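Local coordinates for S-M checkpoint control protein rad4 (Schizosaccharomyces pombe, PDB 4BMC) that is essential for DNA replication and the S–M checkpoint, and through its first two BRCT repeats, held in this chain, engages both phosphorylated sites of a crb2 dimer, at residues 69-74 with 95-100; 162-167 with 181-186. One frame throughout, in Å; residues are numbered along the deposited sequence.

The two contacts occupy equivalent places in successive BRCT repeats: each joins the last strand of a four-stranded parallel sheet (68-70 or 161-163), and the turn into the following helix, to chain that comes after that helix. Both are partly buried. Interaction 1 lies nearer the centre of the chain, on the connection between the two sheets; interaction 2 is peripheral, at the C-terminal end. They share no element, and about 10 Å separates their nearest atoms. In 69-74 with 95-100 two direct backbone bonds flank a single bridge; in 162-167 with 181-186 one is direct and a water spans the other gap. A tryptophan CA covers H97 in the first and F183 in the second.

Interaction 1: 69-74 with 95-100; sequences IMSSEW and DKHLLP. Unlike the reference sequence in segment 95-100: L98 (reference Phe).
H97 lies against the start of helix 74-83, its imidazole covered on one face by the backbone of W74. W74 CA sits 4.1 Å from the centroid of the H97 ring, in a CH-pi contact. Alongside, the two CB atoms of W74 and H97 approach to 3.6 Å, while the indole and imidazole planes meet obliquely at 38°. The CG of H97 is anti to its own carbonyl carbon (chi1 -66°), so ring and carbonyl part company: the ring goes to W74, and the oxygen accepts from S71 N at 3.0 Å. ND1 of H97 turns back to L93 O, a bond that fixes the ring's rotation.

Two residues on, L99 N donates to I69 O at 2.9 Å, with the nitrogen tilted 20° from the carbonyl plane. These two bonds flank M70 and L98, which form an isolated antiparallel bridge as a non-hydrogen-bonded pair. The chain following helix 74-83 is thereby laid along the edge strand 68-70, on its way to strand 106-110. A water close to both I69 O and L99 O lies beside the bridge.

L99 supplies the apolar half. Its CD2 meets CG2 of I69 at 3.6 Å, and its other methyl, CD1, rests on S71 CA. On the far side of the bridge M70, bent at chi2 and chi3, carries SD to CD2 of L98, which replaces the phenylalanine of the reference sequence, and spreads CE over a face of the W74 indole.

Because the direct polar links between the segments are all main-chain to main-chain, the pairing itself does not depend on side-chain polarity; L99 adds apolar fit on I69, and H97 an aromatic face for W74 CA, steadied by the bond from ND1.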
ATOM      1  N   ILE A  69       1.147  -7.379  -3.249  1.00 13.05           N
ATOM      2  CA  ILE A  69       0.280  -6.650  -2.332  1.00 10.01           C
ATOM      3  C   ILE A  69      -1.047  -6.323  -3.017  1.00 17.68           C
ATOM      4  O   ILE A  69      -1.088  -5.536  -3.964  1.00 14.80           O
ATOM      5  CB  ILE A  69       0.954  -5.358  -1.841  1.00 11.57           C
ATOM      6  CG1 ILE A  69       2.242  -5.695  -1.082  1.00 15.31           C
ATOM      7  CG2 ILE A  69       0.006  -4.570  -0.959  1.00 13.95           C
ATOM      8  CD1 ILE A  69       3.033  -4.478  -0.637  1.00 15.21           C
ATOM      9  N   MET A  70      -2.127  -6.932  -2.528  1.00 13.03           N
ATOM     10  CA  MET A  70      -3.418  -6.892  -3.214  1.00 13.74           C
ATOM     11  C   MET A  70      -4.461  -6.015  -2.527  1.00 15.00           C
ATOM     12  O   MET A  70      -4.430  -5.824  -1.314  1.00 13.73           O
ATOM     13  CB  MET A  70      -3.979  -8.310  -3.357  1.00 13.35           C
ATOM     14  CG  MET A  70      -3.011  -9.300  -3.986  1.00 15.38           C
ATOM     15  SD  MET A  70      -2.520  -8.825  -5.653  1.00 18.06           S
ATOM     16  CE  MET A  70      -4.116  -8.674  -6.451  1.00 15.06           C
ATOM     17  N   SER A  71      -5.396  -5.496  -3.316  1.00 17.04           N
ATOM     18  CA  SER A  71      -6.484  -4.699  -2.775  1.00 21.15           C
ATOM     19  C   SER A  71      -7.535  -5.610  -2.156  1.00 17.78           C
ATOM     20  O   SER A  71      -7.577  -6.809  -2.441  1.00 16.25           O
ATOM     21  CB  SER A  71      -7.120  -3.836  -3.863  1.00 23.25           C
ATOM     22  OG  SER A  71      -8.061  -4.581  -4.610  1.00 21.98           O
ATOM     23  N   SER A  72      -8.385  -5.033  -1.317  1.00 13.69           N
ATOM     24  CA  SER A  72      -9.411  -5.794  -0.611  1.00 22.13           C
ATOM     25  C   SER A  72     -10.498  -6.343  -1.534  1.00 20.60           C
ATOM     26  O   SER A  72     -11.223  -7.267  -1.163  1.00 23.87           O
ATOM     27  CB  SER A  72     -10.053  -4.928   0.473  1.00 18.83           C
ATOM     28  OG  SER A  72     -10.591  -3.744  -0.090  1.00 27.40           O
ATOM     29  N   GLU A  73     -10.610  -5.777  -2.732  1.00 21.35           N
ATOM     30  CA  GLU A  73     -11.690  -6.146  -3.642  1.00 23.83           C
ATOM     31  C   GLU A  73     -11.302  -7.234  -4.637  1.00 25.76           C
ATOM     32  O   GLU A  73     -12.141  -7.695  -5.410  1.00 27.15           O
ATOM     33  CB  GLU A  73     -12.208  -4.913  -4.386  1.00 24.77           C
ATOM     34  CG  GLU A  73     -12.631  -3.765  -3.476  1.00 32.36           C
ATOM     35  CD  GLU A  73     -13.725  -4.153  -2.488  1.00 44.66           C
ATOM     36  OE1 GLU A  73     -14.513  -5.079  -2.785  1.00 46.52           O
ATOM     37  OE2 GLU A  73     -13.793  -3.529  -1.407  1.00 40.84           O
ATOM     38  N   TRP A  74     -10.038  -7.646  -4.609  1.00 18.74           N
ATOM     39  CA  TRP A  74      -9.532  -8.667  -5.522  1.00 19.83           C
ATOM     40  C   TRP A  74     -10.315  -9.978  -5.452  1.00 20.11           C
ATOM     41  O   TRP A  74     -10.918 -10.401  -6.436  1.00 23.72           O
ATOM     42  CB  TRP A  74      -8.053  -8.945  -5.249  1.00 20.53           C
ATOM     43  CG  TRP A  74      -7.509 -10.098  -6.041  1.00 20.24           C
ATOM     44  CD1 TRP A  74      -7.734 -10.367  -7.361  1.00 22.29           C
ATOM     45  CD2 TRP A  74      -6.664 -11.148  -5.558  1.00 19.18           C
ATOM     46  NE1 TRP A  74      -7.075 -11.514  -7.729  1.00 21.36           N
ATOM     47  CE2 TRP A  74      -6.410 -12.013  -6.640  1.00 20.13           C
ATOM     48  CE3 TRP A  74      -6.095 -11.439  -4.313  1.00 19.66           C
ATOM     49  CZ2 TRP A  74      -5.613 -13.148  -6.517  1.00 19.36           C
ATOM     50  CZ3 TRP A  74      -5.304 -12.565  -4.194  1.00 18.03           C
ATOM     51  CH2 TRP A  74      -5.070 -13.406  -5.289  1.00 21.47           C
ATOM     52  N   ASP A  95      -3.120  -8.365 -11.714  1.00 28.97           N
ATOM     53  CA  ASP A  95      -2.594  -7.087 -12.189  1.00 33.46           C
ATOM     54  C   ASP A  95      -3.602  -5.946 -12.064  1.00 32.92           C
ATOM     55  O   ASP A  95      -3.232  -4.807 -11.771  1.00 32.67           O
ATOM     56  CB  ASP A  95      -2.114  -7.213 -13.638  1.00 40.22           C
ATOM     57  CG  ASP A  95      -1.757  -5.874 -14.254  1.00 46.97           C
ATOM     58  OD1 ASP A  95      -0.596  -5.436 -14.104  1.00 43.71           O
ATOM     59  OD2 ASP A  95      -2.641  -5.260 -14.890  1.00 50.74           O
ATOM     60  N   LYS A  96      -4.877  -6.254 -12.279  1.00 29.89           N
ATOM     61  CA  LYS A  96      -5.924  -5.244 -12.185  1.00 29.22           C
ATOM     62  C   LYS A  96      -6.184  -4.835 -10.736  1.00 27.61           C
ATOM     63  O   LYS A  96      -6.633  -3.720 -10.467  1.00 31.24           O
ATOM     64  CB  LYS A  96      -7.217  -5.749 -12.832  1.00 36.25           C
ATOM     65  CG  LYS A  96      -8.334  -4.714 -12.901  1.00 34.26           C
ATOM     66  CD  LYS A  96      -9.555  -5.262 -13.624  1.00 40.60           C
ATOM     67  CE  LYS A  96     -10.713  -4.275 -13.583  1.00 37.82           C
ATOM     68  NZ  LYS A  96     -10.370  -2.977 -14.229  1.00 46.96           N
ATOM     69  N   HIS A  97      -5.891  -5.736  -9.802  1.00 22.54           N
ATOM     70  CA  HIS A  97      -6.203  -5.492  -8.399  1.00 19.69           C
ATOM     71  C   HIS A  97      -4.971  -5.371  -7.501  1.00 26.25           C
ATOM     72  O   HIS A  97      -5.065  -5.545  -6.284  1.00 18.52           O
ATOM     73  CB  HIS A  97      -7.147  -6.571  -7.865  1.00 19.85           C
ATOM     74  CG  HIS A  97      -8.502  -6.549  -8.501  1.00 26.85           C
ATOM     75  ND1 HIS A  97      -8.826  -7.325  -9.592  1.00 27.51           N
ATOM     76  CD2 HIS A  97      -9.612  -5.831  -8.207  1.00 23.20           C
ATOM     77  CE1 HIS A  97     -10.079  -7.092  -9.939  1.00 25.41           C
ATOM     78  NE2 HIS A  97     -10.578  -6.189  -9.115  1.00 28.65           N
ATOM     79  N   LEU A  98      -3.821  -5.077  -8.102  1.00 17.23           N
ATOM     80  CA  LEU A  98      -2.641  -4.738  -7.322  1.00 20.05           C
ATOM     81  C   LEU A  98      -2.915  -3.451  -6.559  1.00 18.19           C
ATOM     82  O   LEU A  98      -3.470  -2.501  -7.112  1.00 16.85           O
ATOM     83  CB  LEU A  98      -1.420  -4.553  -8.227  1.00 21.25           C
ATOM     84  CG  LEU A  98      -0.711  -5.809  -8.733  1.00 23.70           C
ATOM     85  CD1 LEU A  98       0.424  -5.427  -9.668  1.00 29.08           C
ATOM     86  CD2 LEU A  98      -0.190  -6.637  -7.570  1.00 21.78           C
ATOM     87  N   LEU A  99      -2.541  -3.423  -5.285  1.00 14.58           N
ATOM     88  CA  LEU A  99      -2.743  -2.233  -4.468  1.00 15.63           C
ATOM     89  C   LEU A  99      -1.853  -1.119  -4.997  1.00 16.95           C
ATOM     90  O   LEU A  99      -0.676  -1.347  -5.274  1.00 15.73           O
ATOM     91  CB  LEU A  99      -2.414  -2.528  -3.003  1.00 18.97           C
ATOM     92  CG  LEU A  99      -2.945  -1.554  -1.952  1.00 18.75           C
ATOM     93  CD1 LEU A  99      -4.465  -1.564  -1.932  1.00 16.47           C
ATOM     94  CD2 LEU A  99      -2.386  -1.891  -0.573  1.00 13.63           C
ATOM     95  N   PRO A 100      -2.420   0.085  -5.174  1.00 20.08           N
ATOM     96  CA  PRO A 100      -1.623   1.237  -5.604  1.00 19.32           C
ATOM     97  C   PRO A 100      -0.468   1.459  -4.637  1.00 14.41           C
ATOM     98  O   PRO A 100      -0.645   1.273  -3.435  1.00 13.77           O
ATOM     99  CB  PRO A 100      -2.618   2.396  -5.529  1.00 18.82           C
ATOM    100  CG  PRO A 100      -3.948   1.753  -5.739  1.00 23.71           C
ATOM    101  CD  PRO A 100      -3.853   0.411  -5.070  1.00 18.97           C
TER
HETATM  102  O   HOH W   1       0.834  -3.564  -5.319  1.00 17.57           O

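Interaction 2: 162-167 with 181-186; sequences VVCVEW and QYFQLD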
ATOM      1  N   VAL A 162       8.141  12.838   8.790  1.00 11.91           N
ATOM      2  CA  VAL A 162       8.850  13.861   8.033  1.00 10.36           C
ATOM      3  C   VAL A 162      10.011  13.219   7.284  1.00 13.52           C
ATOM      4  O   VAL A 162      10.929  12.670   7.894  1.00 12.60           O
ATOM      5  CB  VAL A 162       9.371  14.985   8.942  1.00 12.53           C
ATOM      6  CG1 VAL A 162      10.047  16.066   8.114  1.00 12.79           C
ATOM      7  CG2 VAL A 162       8.231  15.570   9.753  1.00 10.57           C
ATOM      8  N   VAL A 163       9.961  13.280   5.957  1.00 12.92           N
ATOM      9  CA  VAL A 163      10.925  12.572   5.126  1.00 11.08           C
ATOM     10  C   VAL A 163      11.503  13.464   4.035  1.00 13.11           C
ATOM     11  O   VAL A 163      10.903  14.471   3.667  1.00 12.61           O
ATOM     12  CB  VAL A 163      10.280  11.344   4.453  1.00 10.57           C
ATOM     13  CG1 VAL A 163       9.871  10.310   5.495  1.00 12.93           C
ATOM     14  CG2 VAL A 163       9.078  11.767   3.607  1.00  8.70           C
ATOM     15  N   CYS A 164      12.672  13.088   3.522  1.00 11.74           N
ATOM     16  CA  CYS A 164      13.230  13.736   2.340  1.00 14.37           C
ATOM     17  C   CYS A 164      12.577  13.139   1.098  1.00 11.41           C
ATOM     18  O   CYS A 164      11.938  12.089   1.173  1.00  9.69           O
ATOM     19  CB  CYS A 164      14.748  13.554   2.279  1.00 14.94           C
ATOM     20  SG  CYS A 164      15.298  11.841   2.101  1.00 19.36           S
ATOM     21  N   VAL A 165      12.751  13.796  -0.041  1.00 10.17           N
ATOM     22  CA  VAL A 165      12.055  13.396  -1.264  1.00 10.88           C
ATOM     23  C   VAL A 165      12.426  11.978  -1.719  1.00 13.65           C
ATOM     24  O   VAL A 165      11.655  11.324  -2.425  1.00 10.10           O
ATOM     25  CB  VAL A 165      12.291  14.408  -2.406  1.00 16.10           C
ATOM     26  CG1 VAL A 165      13.722  14.306  -2.925  1.00 14.28           C
ATOM     27  CG2 VAL A 165      11.283  14.198  -3.527  1.00 12.33           C
ATOM     28  N   GLU A 166      13.594  11.501  -1.293  1.00 11.82           N
ATOM     29  CA  GLU A 166      14.042  10.150  -1.623  1.00 11.30           C
ATOM     30  C   GLU A 166      13.076   9.068  -1.138  1.00 10.22           C
ATOM     31  O   GLU A 166      13.027   7.981  -1.711  1.00  9.09           O
ATOM     32  CB  GLU A 166      15.447   9.884  -1.072  1.00 14.33           C
ATOM     33  CG  GLU A 166      16.574  10.431  -1.937  1.00 19.65           C
ATOM     34  CD  GLU A 166      16.661  11.944  -1.913  1.00 29.81           C
ATOM     35  OE1 GLU A 166      16.488  12.538  -0.827  1.00 32.83           O
ATOM     36  OE2 GLU A 166      16.904  12.542  -2.983  1.00 42.09           O
ATOM     37  N   TRP A 167      12.316   9.361  -0.087  1.00  8.61           N
ATOM     38  CA  TRP A 167      11.272   8.439   0.359  1.00 10.70           C
ATOM     39  C   TRP A 167      10.309   8.148  -0.785  1.00  6.89           C
ATOM     40  O   TRP A 167       9.993   6.992  -1.068  1.00  8.57           O
ATOM     41  CB  TRP A 167      10.499   8.996   1.555  1.00  8.88           C
ATOM     42  CG  TRP A 167       9.234   8.235   1.811  1.00  8.05           C
ATOM     43  CD1 TRP A 167       9.109   7.059   2.498  1.00 10.51           C
ATOM     44  CD2 TRP A 167       7.916   8.581   1.366  1.00  7.22           C
ATOM     45  NE1 TRP A 167       7.795   6.656   2.513  1.00  7.25           N
ATOM     46  CE2 TRP A 167       7.042   7.570   1.823  1.00  9.77           C
ATOM     47  CE3 TRP A 167       7.387   9.646   0.629  1.00  5.01           C
ATOM     48  CZ2 TRP A 167       5.671   7.597   1.570  1.00  6.95           C
ATOM     49  CZ3 TRP A 167       6.024   9.668   0.375  1.00 10.26           C
ATOM     50  CH2 TRP A 167       5.183   8.651   0.846  1.00  9.10           C
ATOM     51  N   GLN A 181      12.029   6.343   8.832  1.00  8.56           N
ATOM     52  CA  GLN A 181      13.330   6.598   9.458  1.00 13.13           C
ATOM     53  C   GLN A 181      14.497   6.446   8.484  1.00 11.05           C
ATOM     54  O   GLN A 181      15.559   7.035   8.680  1.00 15.41           O
ATOM     55  CB  GLN A 181      13.544   5.707  10.684  1.00 13.52           C
ATOM     56  CG  GLN A 181      12.709   6.096  11.897  1.00 18.87           C
ATOM     57  CD  GLN A 181      13.262   7.309  12.628  1.00 34.90           C
ATOM     58  OE1 GLN A 181      13.139   8.444  12.160  1.00 31.00           O
ATOM     59  NE2 GLN A 181      13.878   7.072  13.784  1.00 27.64           N
ATOM     60  N   TYR A 182      14.291   5.658   7.435  1.00  8.95           N
ATOM     61  CA  TYR A 182      15.291   5.487   6.388  1.00 13.25           C
ATOM     62  C   TYR A 182      15.483   6.749   5.547  1.00  9.60           C
ATOM     63  O   TYR A 182      16.430   6.843   4.768  1.00 12.32           O
ATOM     64  CB  TYR A 182      14.913   4.313   5.481  1.00 11.93           C
ATOM     65  CG  TYR A 182      14.890   2.985   6.199  1.00 12.09           C
ATOM     66  CD1 TYR A 182      16.054   2.245   6.370  1.00 12.97           C
ATOM     67  CD2 TYR A 182      13.707   2.473   6.713  1.00 11.88           C
ATOM     68  CE1 TYR A 182      16.041   1.032   7.029  1.00 12.31           C
ATOM     69  CE2 TYR A 182      13.681   1.261   7.375  1.00 21.81           C
ATOM     70  CZ  TYR A 182      14.849   0.546   7.532  1.00 13.95           C
ATOM     71  OH  TYR A 182      14.821  -0.659   8.189  1.00 17.01           O
ATOM     72  N   PHE A 183      14.587   7.715   5.712  1.00 10.96           N
ATOM     73  CA  PHE A 183      14.610   8.922   4.895  1.00 11.22           C
ATOM     74  C   PHE A 183      14.513  10.186   5.745  1.00 12.61           C
ATOM     75  O   PHE A 183      13.996  11.210   5.302  1.00 12.76           O
ATOM     76  CB  PHE A 183      13.496   8.858   3.851  1.00  9.49           C
ATOM     77  CG  PHE A 183      13.578   7.644   2.969  1.00  9.02           C
ATOM     78  CD1 PHE A 183      14.406   7.636   1.861  1.00  9.30           C
ATOM     79  CD2 PHE A 183      12.856   6.499   3.268  1.00 11.45           C
ATOM     80  CE1 PHE A 183      14.501   6.517   1.055  1.00 10.28           C
ATOM     81  CE2 PHE A 183      12.945   5.375   2.467  1.00  8.21           C
ATOM     82  CZ  PHE A 183      13.770   5.386   1.359  1.00 11.87           C
ATOM     83  N   GLN A 184      15.031  10.102   6.967  1.00  9.81           N
ATOM     84  CA  GLN A 184      15.031  11.231   7.889  1.00 12.00           C
ATOM     85  C   GLN A 184      15.941  12.347   7.395  1.00 15.30           C
ATOM     86  O   GLN A 184      16.911  12.098   6.674  1.00 14.69           O
ATOM     87  CB  GLN A 184      15.481  10.775   9.278  1.00 18.75           C
ATOM     88  CG  GLN A 184      16.899  10.216   9.309  1.00 18.36           C
ATOM     89  CD  GLN A 184      17.245   9.573  10.638  1.00 22.55           C
ATOM     90  OE1 GLN A 184      16.815   8.458  10.930  1.00 24.85           O
ATOM     91  NE2 GLN A 184      18.024  10.276  11.451  1.00 16.65           N
ATOM     92  N   LEU A 185      15.626  13.577   7.785  1.00 18.30           N
ATOM     93  CA  LEU A 185      16.455  14.720   7.427  1.00 19.26           C
ATOM     94  C   LEU A 185      17.734  14.702   8.249  1.00 22.66           C
ATOM     95  O   LEU A 185      17.739  14.248   9.393  1.00 21.46           O
ATOM     96  CB  LEU A 185      15.713  16.040   7.658  1.00 18.93           C
ATOM     97  CG  LEU A 185      14.392  16.297   6.921  1.00 23.17           C
ATOM     98  CD1 LEU A 185      14.134  17.791   6.816  1.00 21.88           C
ATOM     99  CD2 LEU A 185      14.367  15.650   5.549  1.00 20.84           C
ATOM    100  N   ASP A 186      18.818  15.198   7.662  1.00 26.84           N
ATOM    101  CA  ASP A 186      20.103  15.259   8.349  1.00 38.40           C
ATOM    102  C   ASP A 186      20.299  16.613   9.024  1.00 35.74           C
ATOM    103  O   ASP A 186      19.375  17.154   9.634  1.00 41.03           O
ATOM    104  CB  ASP A 186      21.247  14.986   7.371  1.00 33.98           C
TER
HETATM  105  O   HOH W   2      13.132  13.769   9.294  1.00 18.20           O
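Just past strand 161-163 of the second BRCT repeat, C164 N donates to F183 O at 2.9 Å, with the N-H pointing nearly straight at the oxygen (162°), and this is the one direct backbone bond between the segments. Next to it a water takes the place of a second bond, giving a proton to V162 O and accepting one from L185 N. V163 and Q184 thus face each other with CA atoms 5.1 Å apart, and V163 CA adds a C-H...O contact to the same F183 oxygen. The pairing fastens the chain after helix 166-174 to the end of strand 161-163 and to the turn that starts the helix, which W167 N closes by bonding to C164 O.

F183 has more surface buried here than any other residue. With CG anti to its carbonyl carbon (chi1 -57°), the phenyl ring reaches under the first turn of the helix, where W167 CA stands over its centre, 3.6 Å from the centroid. The W167 indole turns an edge to the same ring in an offset edge-to-face pair, planes at 79°. Its NE1 is engaged by L178 O and its ring stacks on H141, so that F183 packs on an indole already held from other directions. An alanine in place of F183 would probably leave W167 CA and the indole edge without their aromatic partner and open a gap against the helix start.

Around the rim of the phenyl ring C164 SG lies near the ring plane, and E166 CB packs near CD1. L185, which also touches A144 of strand 141-144, brings its CD2 methyl against C164, 3.9 Å from C164 CB.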